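Local coordinates for ThermoDBP-single stranded DNA binding protein (Thermoproteus tenax, PDB 3TEK), which binds single-stranded DNA and is thought to stand in for the canonical single-stranded DNA-binding protein in the Thermoproteales, at residues K97-F100 against F101-V105. Residues are numbered along the deposited sequence; the frame is centred on the assembly and turned at random.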
loop_
_atom_site.group_PDB
_atom_site.type_symbol
_atom_site.label_atom_id
_atom_site.label_comp_id
_atom_site.label_asym_id
_atom_site.label_seq_id
_atom_site.Cartn_x
_atom_site.Cartn_y
_atom_site.Cartn_z
ATOM N N LYS A 97 9.024 -1.669 3.515
ATOM C CA LYS A 97 10.266 -2.226 3.010
ATOM C C LYS A 97 11.118 -2.707 4.163
ATOM O O LYS A 97 11.699 -3.796 4.099
ATOM C CB LYS A 97 11.013 -1.167 2.213
ATOM C CG LYS A 97 12.229 -1.625 1.460
ATOM C CD LYS A 97 12.712 -0.479 0.568
ATOM C CE LYS A 97 14.116 -0.683 0.025
ATOM N NZ LYS A 97 14.674 0.631 -0.452
ATOM N N LYS A 98 11.188 -1.899 5.221
ATOM C CA LYS A 98 11.948 -2.267 6.417
ATOM C C LYS A 98 11.361 -3.521 7.089
ATOM O O LYS A 98 12.066 -4.460 7.458
ATOM C CB LYS A 98 11.957 -1.101 7.410
ATOM C CG LYS A 98 12.944 -1.299 8.571
ATOM C CD LYS A 98 13.212 -0.004 9.365
ATOM C CE LYS A 98 12.494 0.031 10.717
ATOM N NZ LYS A 98 13.039 1.096 11.636
ATOM N N TRP A 99 10.059 -3.509 7.286
ATOM C CA TRP A 99 9.373 -4.683 7.780
ATOM C C TRP A 99 9.695 -5.938 6.927
ATOM O O TRP A 99 9.953 -7.003 7.492
ATOM C CB TRP A 99 7.862 -4.438 7.830
ATOM C CG TRP A 99 7.130 -5.662 8.129
ATOM C CD1 TRP A 99 6.961 -6.225 9.354
ATOM C CD2 TRP A 99 6.489 -6.527 7.185
ATOM N NE1 TRP A 99 6.244 -7.397 9.234
ATOM C CE2 TRP A 99 5.943 -7.607 7.915
ATOM C CE3 TRP A 99 6.321 -6.491 5.801
ATOM C CZ2 TRP A 99 5.223 -8.653 7.301
ATOM C CZ3 TRP A 99 5.597 -7.510 5.187
ATOM C CH2 TRP A 99 5.069 -8.585 5.937
ATOM N N PHE A 100 9.689 -5.806 5.596
ATOM C CA PHE A 100 9.894 -6.975 4.718
ATOM C C PHE A 100 11.293 -7.523 4.848
ATOM O O PHE A 100 11.487 -8.703 5.025
ATOM C CB PHE A 100 9.669 -6.639 3.256
ATOM C CG PHE A 100 9.910 -7.804 2.340
ATOM C CD1 PHE A 100 8.962 -8.806 2.213
ATOM C CD2 PHE A 100 11.099 -7.920 1.652
ATOM C CE1 PHE A 100 9.180 -9.911 1.360
ATOM C CE2 PHE A 100 11.352 -9.021 0.799
ATOM C CZ PHE A 100 10.391 -10.020 0.653
ATOM N N PHE A 101 12.280 -6.646 4.773
ATOM C CA PHE A 101 13.651 -7.096 4.787
ATOM C C PHE A 101 14.138 -7.451 6.163
ATOM O O PHE A 101 14.905 -8.384 6.302
ATOM C CB PHE A 101 14.566 -6.076 4.131
ATOM C CG PHE A 101 14.449 -6.065 2.652
ATOM C CD1 PHE A 101 14.988 -7.101 1.903
ATOM C CD2 PHE A 101 13.766 -5.035 1.999
ATOM C CE1 PHE A 101 14.868 -7.119 0.528
ATOM C CE2 PHE A 101 13.661 -5.030 0.619
ATOM C CZ PHE A 101 14.199 -6.079 -0.123
ATOM N N GLU A 102 13.696 -6.727 7.179
ATOM C CA GLU A 102 14.264 -6.899 8.515
ATOM C C GLU A 102 13.456 -7.825 9.421
ATOM O O GLU A 102 13.994 -8.322 10.413
ATOM C CB GLU A 102 14.456 -5.553 9.196
ATOM C CG GLU A 102 15.408 -4.648 8.439
ATOM C CD GLU A 102 15.790 -3.379 9.190
ATOM O OE1 GLU A 102 16.307 -2.451 8.526
ATOM O OE2 GLU A 102 15.587 -3.302 10.423
ATOM N N GLU A 103 12.180 -8.052 9.096
ATOM C CA GLU A 103 11.346 -8.945 9.887
ATOM C C GLU A 103 10.834 -10.131 9.070
ATOM O O GLU A 103 11.054 -11.272 9.440
ATOM C CB GLU A 103 10.187 -8.182 10.530
ATOM C CG GLU A 103 10.613 -7.214 11.626
ATOM C CD GLU A 103 9.469 -6.320 12.072
ATOM O OE1 GLU A 103 9.507 -5.096 11.801
ATOM O OE2 GLU A 103 8.513 -6.841 12.679
ATOM N N ALA A 104 10.130 -9.875 7.974
ATOM C CA ALA A 104 9.543 -10.989 7.177
ATOM C C ALA A 104 10.596 -11.977 6.620
ATOM O O ALA A 104 10.464 -13.204 6.765
ATOM C CB ALA A 104 8.685 -10.452 6.047
ATOM N N VAL A 105 11.611 -11.432 5.962
ATOM C CA VAL A 105 12.682 -12.211 5.355
ATOM C C VAL A 105 13.362 -13.190 6.340
ATOM O O VAL A 105 13.338 -14.405 6.104
ATOM C CB VAL A 105 13.697 -11.312 4.617
ATOM C CG1 VAL A 105 14.991 -12.083 4.354
ATOM C CG2 VAL A 105 13.085 -10.787 3.293
#
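Trp99 O accepts two backbone N-H groups at once. Ala104 N meets it at 2.9 Å in the carbonyl plane, whereas Glu103 N, also at 2.9 Å, comes from above that plane through a more bent bond. The shared acceptor marks the change from i+4 bonding (Phe101 N to Lys97 O, Glu102 N to Lys98 O) to i+5 bonding, which Val105 N continues to Phe100 O: a pi-type turn, or pi-bulge, within helix 83-108. With the turn widened by one residue, side chains five positions apart meet, each methyl lying over a ring face. Ala104 CB lies over one face of the Trp99 indole, 4.1 Å from the centroid of its six-membered ring, and Val105 CG2 makes a second CH-pi contact 3.9 Å from the Phe100 ring centroid. Phe100 also turns its edge to the face of Phe101 in a T-shaped pair, centroids 5.0 Å apart and planes at 88°. Phe101 CG is anti to its carbonyl carbon (chi1 -75°), which swings the ring back along the helix until CD2 rests 3.8 Å from Lys97 CG. Phe100 is buried against Phe116, Ala37 and Leu110, while Trp99 touches Thr138 and Leu140 of strand 131-142. Lys98 NZ and Glu102 OE2 remain 5.2 Å apart, so their attraction is probably modest, which suggests that the widened turn is held chiefly by its backbone bonds and its aromatic CH-pi and edge-to-face contacts.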